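Local coordinates for nitroreductase family protein (Lactobacillus plantarum, PDB 4QLX), which probably reduces the enone 10-oxo-(11E)-octadecenoate to 10-oxooctadecanoate with FMN and NADH, a step in the saturation of polyunsaturated fatty acids, at residues 7-12 and 43-48; 53-58 and 101-106; 61-66 and 70-75. One frame throughout, in Å; residues are numbered along the deposited sequence.

Interaction 1: 7-12 and 43-48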
loop_
_atom_site.group_PDB
_atom_site.type_symbol
_atom_site.label_atom_id
_atom_site.label_comp_id
_atom_site.label_asym_id
_atom_site.label_seq_id
_atom_site.Cartn_x
_atom_site.Cartn_y
_atom_site.Cartn_z
ATOM N N VAL A 7 -16.740 15.915 -9.807
ATOM C CA VAL A 7 -15.548 16.239 -9.032
ATOM C C VAL A 7 -15.420 15.732 -7.584
ATOM O O VAL A 7 -15.451 16.511 -6.628
ATOM C CB VAL A 7 -15.373 17.781 -8.996
ATOM C CG1 VAL A 7 -13.911 18.164 -8.689
ATOM C CG2 VAL A 7 -15.836 18.392 -10.319
ATOM N N LYS A 8 -15.247 14.424 -7.436
ATOM C CA LYS A 8 -14.347 13.925 -6.408
ATOM C C LYS A 8 -13.076 13.633 -7.196
ATOM O O LYS A 8 -12.048 13.238 -6.646
ATOM C CB LYS A 8 -14.884 12.685 -5.686
ATOM C CG LYS A 8 -15.796 12.974 -4.490
ATOM C CD LYS A 8 -16.670 11.752 -4.204
ATOM C CE LYS A 8 -17.594 11.950 -3.011
ATOM N NZ LYS A 8 -16.960 11.567 -1.709
ATOM N N ASN A 9 -13.190 13.853 -8.507
ATOM C CA ASN A 9 -12.140 13.629 -9.499
ATOM C C ASN A 9 -11.787 12.139 -9.663
ATOM O O ASN A 9 -10.729 11.800 -10.196
ATOM C CB ASN A 9 -10.883 14.448 -9.169
ATOM C CG ASN A 9 -9.920 14.543 -10.353
ATOM O OD1 ASN A 9 -10.270 15.093 -11.404
ATOM N ND2 ASN A 9 -8.707 13.998 -10.191
ATOM N N LEU A 10 -12.686 11.260 -9.219
ATOM C CA LEU A 10 -12.532 9.817 -9.418
ATOM C C LEU A 10 -13.674 9.281 -10.269
ATOM O O LEU A 10 -14.793 9.201 -9.784
ATOM C CB LEU A 10 -12.499 9.079 -8.079
ATOM C CG LEU A 10 -11.429 9.498 -7.071
ATOM C CD1 LEU A 10 -11.318 8.454 -5.966
ATOM C CD2 LEU A 10 -10.084 9.692 -7.755
ATOM N N VAL A 11 -13.408 8.912 -11.521
ATOM C CA VAL A 11 -14.481 8.449 -12.398
ATOM C C VAL A 11 -14.924 7.003 -12.078
ATOM O O VAL A 11 -16.029 6.601 -12.420
ATOM C CB VAL A 11 -14.075 8.558 -13.887
ATOM C CG1 VAL A 11 -13.042 7.506 -14.256
ATOM C CG2 VAL A 11 -15.309 8.462 -14.783
ATOM N N ASN A 12 -14.069 6.223 -11.427
ATOM C CA ASN A 12 -14.528 4.986 -10.819
ATOM C C ASN A 12 -14.333 5.121 -9.313
ATOM O O ASN A 12 -13.232 4.948 -8.799
ATOM C CB ASN A 12 -13.790 3.764 -11.385
ATOM C CG ASN A 12 -14.309 2.441 -10.815
ATOM O OD1 ASN A 12 -15.237 2.416 -10.006
ATOM N ND2 ASN A 12 -13.713 1.335 -11.248
ATOM N N ILE A 43 -0.584 11.146 -8.941
ATOM C CA ILE A 43 0.520 11.068 -7.994
ATOM C C ILE A 43 0.194 11.823 -6.692
ATOM O O ILE A 43 0.440 11.319 -5.599
ATOM C CB ILE A 43 1.818 11.612 -8.612
ATOM C CG1 ILE A 43 2.349 10.615 -9.652
ATOM C CG2 ILE A 43 2.877 11.870 -7.525
ATOM C CD1 ILE A 43 3.435 11.178 -10.562
ATOM N N ALA A 44 -0.369 13.022 -6.801
ATOM C CA ALA A 44 -0.788 13.767 -5.607
ATOM C C ALA A 44 -1.856 12.992 -4.827
ATOM O O ALA A 44 -1.801 12.903 -3.609
ATOM C CB ALA A 44 -1.304 15.157 -5.997
ATOM N N GLU A 45 -2.811 12.397 -5.533
ATOM C CA GLU A 45 -3.843 11.590 -4.876
ATOM C C GLU A 45 -3.261 10.378 -4.125
ATOM O O GLU A 45 -3.657 10.089 -2.990
ATOM C CB GLU A 45 -4.878 11.147 -5.904
ATOM C CG GLU A 45 -5.802 12.287 -6.329
ATOM C CD GLU A 45 -6.614 11.990 -7.585
ATOM O OE1 GLU A 45 -6.401 10.929 -8.224
ATOM O OE2 GLU A 45 -7.466 12.833 -7.943
ATOM N N ALA A 46 -2.307 9.689 -4.739
ATOM C CA ALA A 46 -1.628 8.577 -4.073
ATOM C C ALA A 46 -0.856 9.019 -2.825
ATOM O O ALA A 46 -0.723 8.262 -1.863
ATOM C CB ALA A 46 -0.683 7.883 -5.042
ATOM N N ALA A 47 -0.348 10.246 -2.844
ATOM C CA ALA A 47 0.544 10.709 -1.779
ATOM C C ALA A 47 -0.239 11.211 -0.575
ATOM O O ALA A 47 0.345 11.747 0.378
ATOM C CB ALA A 47 1.486 11.790 -2.294
ATOM N N THR A 48 -1.558 11.037 -0.612
ATOM C CA THR A 48 -2.367 11.095 0.608
ATOM C C THR A 48 -2.038 9.906 1.524
ATOM O O THR A 48 -2.433 9.885 2.695
ATOM C CB THR A 48 -3.884 11.111 0.298
ATOM O OG1 THR A 48 -4.255 9.908 -0.385
ATOM C CG2 THR A 48 -4.241 12.303 -0.580
#
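The carboxylate of E45 meets the two side chains at the middle of segment 7-12, the amide of N9 through one oxygen and a methyl of L10 through the other. N9 ND2 donates to E45 OE2 at 2.8 Å, with an N-H...O angle of 161°. The oxygen is approached on its syn side, somewhat out of the carboxylate plane, but lies almost exactly in the plane of the amide. Amide and carboxylate planes stand 63° apart, and the side chains cross at about a right angle. N9 reaches this position because its CG is anti to the backbone N (chi1 -164°), while E45 stretches out from helix 36-46 with an extended chain beyond CG. L10 runs past E45 in the opposite direction and brings CD2 to 3.9 Å from E45 OE1. That oxygen also receives a hydrogen bond from H162 NE2, just beyond helix 137-161. Just past the C-terminal end of helix 36-46, T48 OG1 donates to E45 O at 2.7 Å, nearly along the C=O axis, and Q154 is a further partner of this hydroxyl. The contact ties the N-terminal loop to helix 36-46, and F20 of the second subunit packs on E45 and T48, which places it beside the dimer interface. Amide and imidazole thus divide the two oxygens of a buried carboxylate between them; the hydrogen bonds probably offset the cost of burying its charge, and an E45 carboxylate would in turn be likely to favour a protonated H162.

Interaction 2: 53-58 and 101-106; sequences CNLQSW and YVYRDV. With KTC (10-oxooctadecanoic acid), chain D; FMN (flavin mononucleotide), chain J.
The wall of the substrate pocket, where the loop leading into strand 58-63 meets the start of helix 103-112, is the setting of this contact. Y103 projects from the first turn of that helix with its CG anti to the backbone N (chi1 -169°), which carries the ring across to the loop. C53 SG lies at the ring edge, near its plane, 4.7 Å from the ring centroid and 78° off the normal, a sulfur-aromatic contact. SG comes to 3.4 Å from Y103 CE2, and C53 CB approaches the same carbon. On the CD2 side of the ring L55 crosses at about a right angle, both of its methyls touching; L55 CD2 is 4.1 Å from Y103 CD2. Helix 118-133 adds I124, F128 and L129 against Y103, and W107 meets its ring with the planes at about 45°. The same loop also meets the ligands. C53 N donates to the keto oxygen O2 of 10-oxooctadecanoic acid at 2.7 Å, C53 SG lies 3.4 Å from C7 of the fatty acid, and N54 CB is 3.4 Å from FMN O4'. R22, S24, R26 and N80 of the second subunit also hydrogen-bond this FMN, so the site lies between subunits. Were Y103 an alanine, a gap would probably open beside C53 SG and the L55 methyls, leaving the cysteine side chain freer to turn next to the bound fatty acid. C53 thus combines two roles, its sulfur lying between an aromatic edge and an alkyl chain while its backbone N-H grips the product's ketone. A hydrogen bond to that carbonyl would polarise it, which is consistent with help for hydride transfer to the conjugated double bond of an enone substrate.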
loop_
_atom_site.group_PDB
_atom_site.type_symbol
_atom_site.label_atom_id
_atom_site.label_comp_id
_atom_site.label_asym_id
_atom_site.label_seq_id
_atom_site.Cartn_x
_atom_site.Cartn_y
_atom_site.Cartn_z
ATOM N N CYS A 53 6.388 8.822 10.522
ATOM C CA CYS A 53 6.589 10.192 11.010
ATOM C C CYS A 53 6.237 11.278 9.991
ATOM O O CYS A 53 6.791 12.384 10.034
ATOM C CB CYS A 53 8.032 10.375 11.478
ATOM S SG CYS A 53 8.401 9.465 13.003
ATOM N N ASN A 54 5.303 10.953 9.098
ATOM C CA ASN A 54 4.869 11.845 8.011
ATOM C C ASN A 54 6.042 12.421 7.213
ATOM O O ASN A 54 5.946 13.516 6.662
ATOM C CB ASN A 54 3.986 12.989 8.542
ATOM C CG ASN A 54 3.129 13.623 7.437
ATOM O OD1 ASN A 54 2.792 12.958 6.452
ATOM N ND2 ASN A 54 2.800 14.905 7.583
ATOM N N LEU A 55 7.137 11.667 7.133
ATOM C CA LEU A 55 8.322 12.087 6.380
ATOM C C LEU A 55 8.150 11.894 4.867
ATOM O O LEU A 55 8.951 12.409 4.081
ATOM C CB LEU A 55 9.556 11.322 6.866
ATOM C CG LEU A 55 9.963 11.638 8.315
ATOM C CD1 LEU A 55 11.172 10.803 8.708
ATOM C CD2 LEU A 55 10.271 13.113 8.447
ATOM N N GLN A 56 7.114 11.151 4.473
ATOM C CA GLN A 56 6.737 11.048 3.062
ATOM C C GLN A 56 7.951 10.694 2.200
ATOM O O GLN A 56 8.280 11.403 1.244
ATOM C CB GLN A 56 6.108 12.366 2.602
ATOM C CG GLN A 56 4.792 12.713 3.277
ATOM C CD GLN A 56 4.463 14.199 3.158
ATOM O OE1 GLN A 56 4.149 14.689 2.071
ATOM N NE2 GLN A 56 4.551 14.926 4.279
ATOM N N SER A 57 8.626 9.611 2.575
ATOM C CA SER A 57 9.990 9.350 2.134
ATOM C C SER A 57 10.035 8.724 0.736
ATOM O O SER A 57 10.792 7.775 0.481
ATOM C CB SER A 57 10.706 8.447 3.153
ATOM O OG SER A 57 10.734 9.044 4.463
ATOM N N TRP A 58 9.228 9.276 -0.163
ATOM C CA TRP A 58 9.119 8.746 -1.527
ATOM C C TRP A 58 9.562 9.779 -2.548
ATOM O O TRP A 58 9.521 10.977 -2.282
ATOM C CB TRP A 58 7.684 8.310 -1.833
ATOM C CG TRP A 58 6.611 9.241 -1.302
ATOM C CD1 TRP A 58 6.363 10.526 -1.706
ATOM C CD2 TRP A 58 5.634 8.944 -0.300
ATOM N NE1 TRP A 58 5.299 11.041 -1.018
ATOM C CE2 TRP A 58 4.826 10.088 -0.148
ATOM C CE3 TRP A 58 5.354 7.815 0.481
ATOM C CZ2 TRP A 58 3.767 10.152 0.763
ATOM C CZ3 TRP A 58 4.297 7.872 1.388
ATOM C CH2 TRP A 58 3.514 9.037 1.516
ATOM N N TYR A 101 15.984 14.474 7.483
ATOM C CA TYR A 101 16.794 15.673 7.683
ATOM C C TYR A 101 15.914 16.853 8.120
ATOM O O TYR A 101 16.376 17.747 8.823
ATOM C CB TYR A 101 17.575 16.030 6.406
ATOM C CG TYR A 101 18.808 15.168 6.137
ATOM C CD1 TYR A 101 19.110 14.070 6.935
ATOM C CD2 TYR A 101 19.677 15.470 5.096
ATOM C CE1 TYR A 101 20.235 13.286 6.694
ATOM C CE2 TYR A 101 20.812 14.692 4.845
ATOM C CZ TYR A 101 21.083 13.598 5.646
ATOM O OH TYR A 101 22.206 12.815 5.401
ATOM N N VAL A 102 14.644 16.848 7.713
ATOM C CA VAL A 102 13.742 17.953 8.050
ATOM C C VAL A 102 12.806 17.635 9.218
ATOM O O VAL A 102 11.902 18.416 9.508
ATOM C CB VAL A 102 12.867 18.367 6.839
ATOM C CG1 VAL A 102 13.718 19.005 5.756
ATOM C CG2 VAL A 102 12.124 17.181 6.295
ATOM N N TYR A 103 13.039 16.507 9.885
ATOM C CA TYR A 103 12.146 16.008 10.933
ATOM C C TYR A 103 11.780 17.098 11.942
ATOM O O TYR A 103 10.604 17.401 12.138
ATOM C CB TYR A 103 12.788 14.814 11.658
ATOM C CG TYR A 103 11.851 14.056 12.591
ATOM C CD1 TYR A 103 11.352 14.643 13.755
ATOM C CD2 TYR A 103 11.491 12.755 12.325
ATOM C CE1 TYR A 103 10.497 13.949 14.606
ATOM C CE2 TYR A 103 10.645 12.056 13.165
ATOM C CZ TYR A 103 10.150 12.657 14.302
ATOM O OH TYR A 103 9.304 11.956 15.124
ATOM N N ARG A 104 12.794 17.690 12.570
ATOM C CA ARG A 104 12.565 18.650 13.651
ATOM C C ARG A 104 11.770 19.877 13.195
ATOM O O ARG A 104 10.901 20.358 13.916
ATOM C CB ARG A 104 13.898 19.091 14.259
ATOM C CG ARG A 104 13.745 20.081 15.415
ATOM C CD ARG A 104 15.093 20.463 15.987
ATOM N NE ARG A 104 15.881 19.292 16.358
ATOM C CZ ARG A 104 15.776 18.666 17.527
ATOM N NH1 ARG A 104 14.908 19.092 18.438
ATOM N NH2 ARG A 104 16.536 17.609 17.784
ATOM N N ASP A 105 12.069 20.375 11.999
ATOM C CA ASP A 105 11.402 21.566 11.467
ATOM C C ASP A 105 9.945 21.273 11.139
ATOM O O ASP A 105 9.043 22.055 11.452
ATOM C CB ASP A 105 12.118 22.069 10.210
ATOM C CG ASP A 105 13.449 22.718 10.520
ATOM O OD1 ASP A 105 13.586 23.293 11.621
ATOM O OD2 ASP A 105 14.353 22.657 9.662
ATOM N N VAL A 106 9.742 20.137 10.489
ATOM C CA VAL A 106 8.422 19.661 10.106
ATOM C C VAL A 106 7.453 19.488 11.289
ATOM O O VAL A 106 6.308 19.954 11.236
ATOM C CB VAL A 106 8.559 18.336 9.341
ATOM C CG1 VAL A 106 7.415 17.401 9.638
ATOM C CG2 VAL A 106 8.680 18.609 7.841
HETATM O O1 KTC D . -2.402 12.766 17.748
HETATM C C17 KTC D . -1.610 13.640 18.088
HETATM O O KTC D . -1.829 14.333 19.209
HETATM C C16 KTC D . -0.392 13.921 17.241
HETATM C C15 KTC D . -0.006 12.626 16.552
HETATM C C14 KTC D . 1.461 12.332 16.781
HETATM C C13 KTC D . 2.190 12.437 15.457
HETATM C C12 KTC D . 2.683 11.070 15.032
HETATM C C11 KTC D . 4.047 10.794 15.627
HETATM C C10 KTC D . 4.848 9.987 14.619
HETATM C C9 KTC D . 4.821 8.513 14.986
HETATM C C8 KTC D . 5.430 7.753 13.843
HETATM O O2 KTC D . 4.993 7.918 12.708
HETATM C C7 KTC D . 6.564 6.798 14.133
HETATM C C6 KTC D . 6.920 6.037 12.871
HETATM C C5 KTC D . 7.683 4.762 13.193
HETATM C C4 KTC D . 9.180 5.001 13.080
HETATM C C3 KTC D . 9.968 3.736 13.421
HETATM C C2 KTC D . 11.419 4.093 13.732
HETATM C C1 KTC D . 11.948 5.107 12.721
HETATM C C KTC D . 13.421 5.406 12.907
HETATM N N1 FMN J . 2.062 6.503 14.055
HETATM C C2 FMN J . 2.306 6.358 15.406
HETATM O O2 FMN J . 1.653 7.016 16.220
HETATM N N3 FMN J . 3.297 5.507 15.848
HETATM C C4 FMN J . 4.048 4.784 14.948
HETATM O O4 FMN J . 4.929 4.018 15.319
HETATM C C4A FMN J . 3.796 4.907 13.595
HETATM N N5 FMN J . 4.546 4.169 12.712
HETATM C C5A FMN J . 4.303 4.262 11.362
HETATM C C6 FMN J . 5.066 3.483 10.495
HETATM C C7 FMN J . 4.827 3.560 9.133
HETATM C C7M FMN J . 5.635 2.742 8.169
HETATM C C8 FMN J . 3.831 4.396 8.649
HETATM C C8M FMN J . 3.602 4.452 7.174
HETATM C C9 FMN J . 3.066 5.179 9.520
HETATM C C9A FMN J . 3.301 5.111 10.893
HETATM N N10 FMN J . 2.563 5.894 11.796
HETATM C C10 FMN J . 2.798 5.766 13.143
HETATM C "C1'" FMN J . 1.471 6.820 11.333
HETATM C "C2'" FMN J . 2.096 8.119 10.769
HETATM O "O2'" FMN J . 2.646 8.934 11.813
HETATM C "C3'" FMN J . 1.082 8.879 9.900
HETATM O "O3'" FMN J . 0.767 8.083 8.750
HETATM C "C4'" FMN J . 1.579 10.228 9.368
HETATM O "O4'" FMN J . 1.756 11.158 10.403
HETATM C "C5'" FMN J . 0.597 10.816 8.356
HETATM O "O5'" FMN J . -0.644 11.016 8.995
HETATM P P FMN J . -2.007 10.288 8.493
HETATM O O1P FMN J . -2.308 10.670 7.063
HETATM O O2P FMN J . -1.831 8.803 8.555
HETATM O O3P FMN J . -3.110 10.751 9.438
#

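Interaction 3: 61-66 and 70-75; sequences VVVDTP and AKFKQA
V63 CG1 is anti to its backbone N (chi1 -177°), as F72 CG is to its own (chi1 178°), and these torsions place the valine methyls against CB and the ring. The two methyls divide the work. CG1 packs against the base of the aromatic side chain, 3.9 Å from F72 CB, while CG2 sits over one face of the ring, 4.0 Å above its plane and offset toward the rim near CG and CD1. The valine belongs to strand 58-63, one of the two edge strands of the sheet within this chain, and the phenylalanine to helix 66-72, which follows directly, so the contact folds the helix back on the end of the strand. I90 and F92 of the adjacent strand 89-96, together with M177 and L181 of helix 177-181, also pack on F72. At the turn, T65 is the N-cap, its OG1 bonded to A68 N. The first helical turn continues with A70 N donating to P66 O at 3.1 Å and 155°; A70 CB lies 3.6 Å from the same oxygen. P66 has no amide hydrogen to offer, but its carbonyl accepts this i to i+4 bond. Across the helix-strand interface the chemistry is purely apolar, aliphatic carbon on an aromatic face, whereas the helix start, where P66 and A70 lie exposed at the surface, relies on polar backbone and hydroxyl groups.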
loop_
_atom_site.group_PDB
_atom_site.type_symbol
_atom_site.label_atom_id
_atom_site.label_comp_id
_atom_site.label_asym_id
_atom_site.label_seq_id
_atom_site.Cartn_x
_atom_site.Cartn_y
_atom_site.Cartn_z
ATOM N N VAL A 61 9.689 9.299 -10.333
ATOM C CA VAL A 61 10.272 9.674 -11.613
ATOM C C VAL A 61 9.355 9.196 -12.741
ATOM O O VAL A 61 9.136 8.000 -12.897
ATOM C CB VAL A 61 11.680 9.094 -11.798
ATOM C CG1 VAL A 61 12.241 9.490 -13.170
ATOM C CG2 VAL A 61 12.598 9.553 -10.689
ATOM N N VAL A 62 8.793 10.145 -13.486
ATOM C CA VAL A 62 7.808 9.831 -14.515
ATOM C C VAL A 62 8.503 9.613 -15.848
ATOM O O VAL A 62 9.240 10.476 -16.337
ATOM C CB VAL A 62 6.756 10.932 -14.666
ATOM C CG1 VAL A 62 5.780 10.587 -15.819
ATOM C CG2 VAL A 62 5.997 11.142 -13.359
ATOM N N VAL A 63 8.260 8.439 -16.420
ATOM C CA VAL A 63 8.821 8.045 -17.698
ATOM C C VAL A 63 7.667 7.930 -18.686
ATOM O O VAL A 63 6.829 7.044 -18.542
ATOM C CB VAL A 63 9.565 6.701 -17.581
ATOM C CG1 VAL A 63 10.214 6.316 -18.903
ATOM C CG2 VAL A 63 10.603 6.770 -16.473
ATOM N N ASP A 64 7.579 8.834 -19.659
ATOM C CA ASP A 64 6.435 8.786 -20.574
ATOM C C ASP A 64 6.738 9.219 -22.025
ATOM O O ASP A 64 5.823 9.567 -22.775
ATOM C CB ASP A 64 5.297 9.642 -20.019
ATOM C CG ASP A 64 5.583 11.123 -20.132
ATOM O OD1 ASP A 64 6.774 11.491 -20.263
ATOM O OD2 ASP A 64 4.621 11.915 -20.086
ATOM N N THR A 65 8.011 9.216 -22.400
ATOM C CA THR A 65 8.402 9.518 -23.773
ATOM C C THR A 65 9.236 8.367 -24.316
ATOM O O THR A 65 9.860 7.627 -23.542
ATOM C CB THR A 65 9.209 10.850 -23.885
ATOM O OG1 THR A 65 10.561 10.636 -23.470
ATOM C CG2 THR A 65 8.569 11.955 -23.059
ATOM N N PRO A 66 9.251 8.198 -25.651
ATOM C CA PRO A 66 10.061 7.109 -26.206
ATOM C C PRO A 66 11.529 7.192 -25.795
ATOM O O PRO A 66 12.142 6.167 -25.490
ATOM C CB PRO A 66 9.894 7.295 -27.717
ATOM C CG PRO A 66 8.522 7.894 -27.856
ATOM C CD PRO A 66 8.398 8.834 -26.676
ATOM N N ALA A 70 13.580 4.397 -23.463
ATOM C CA ALA A 70 14.780 3.711 -23.930
ATOM C C ALA A 70 15.889 3.819 -22.895
ATOM O O ALA A 70 16.643 2.869 -22.664
ATOM C CB ALA A 70 15.237 4.282 -25.282
ATOM N N LYS A 71 15.978 4.987 -22.265
ATOM C CA LYS A 71 16.947 5.210 -21.205
ATOM C C LYS A 71 16.578 4.417 -19.947
ATOM O O LYS A 71 17.434 3.825 -19.295
ATOM C CB LYS A 71 17.039 6.703 -20.886
ATOM C CG LYS A 71 17.826 7.027 -19.638
ATOM C CD LYS A 71 19.295 6.652 -19.782
ATOM C CE LYS A 71 20.153 7.527 -18.882
ATOM N NZ LYS A 71 21.559 7.053 -18.800
ATOM N N PHE A 72 15.294 4.432 -19.609
ATOM C CA PHE A 72 14.774 3.708 -18.455
ATOM C C PHE A 72 15.029 2.208 -18.601
ATOM O O PHE A 72 15.547 1.564 -17.689
ATOM C CB PHE A 72 13.281 4.014 -18.317
ATOM C CG PHE A 72 12.593 3.297 -17.198
ATOM C CD1 PHE A 72 12.970 3.499 -15.878
ATOM C CD2 PHE A 72 11.511 2.475 -17.456
ATOM C CE1 PHE A 72 12.304 2.854 -14.838
ATOM C CE2 PHE A 72 10.846 1.825 -16.415
ATOM C CZ PHE A 72 11.244 2.024 -15.111
ATOM N N LYS A 73 14.690 1.660 -19.764
ATOM C CA LYS A 73 14.833 0.222 -20.000
ATOM C C LYS A 73 16.244 -0.314 -19.775
ATOM O O LYS A 73 16.422 -1.510 -19.565
ATOM C CB LYS A 73 14.380 -0.129 -21.410
ATOM C CG LYS A 73 12.888 -0.071 -21.559
ATOM C CD LYS A 73 12.403 -0.895 -22.721
ATOM C CE LYS A 73 12.838 -0.326 -24.045
ATOM N NZ LYS A 73 12.060 -0.969 -25.135
ATOM N N GLN A 74 17.242 0.564 -19.792
ATOM C CA GLN A 74 18.617 0.145 -19.522
ATOM C C GLN A 74 18.770 -0.521 -18.158
ATOM O O GLN A 74 19.695 -1.296 -17.943
ATOM C CB GLN A 74 19.561 1.338 -19.595
ATOM C CG GLN A 74 19.636 2.027 -20.942
ATOM C CD GLN A 74 20.630 3.173 -20.906
ATOM O OE1 GLN A 74 21.032 3.630 -19.823
ATOM N NE2 GLN A 74 21.047 3.633 -22.081
ATOM N N ALA A 75 17.866 -0.195 -17.235
ATOM C CA ALA A 75 17.941 -0.685 -15.860
ATOM C C ALA A 75 16.699 -1.514 -15.505
ATOM O O ALA A 75 16.437 -1.785 -14.334
ATOM C CB ALA A 75 18.103 0.488 -14.888
#

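In the fold
Along the chain, interaction 1 closes before interaction 2 opens, and interaction 3 is nested inside the loop that interaction 2 closes. Their centres lie about 23 Å (1 and 2), 24 Å (1 and 3) and 29 Å (2 and 3) apart, with 1 and 3 on opposite sides of the chain's centre. Helix 36-46 and strand 58-63 connect them: I43 packs on V62, and the carbonyl oxygen of A47 on the W58 ring. Edge strand 58-63 of the four-stranded antiparallel sheet begins in interaction 2 and ends in interaction 3. Residues 36-75 thus pass from a helix at the dimer interface, through a loop in an FMN site completed by the second subunit, to that strand and the helix packed on it.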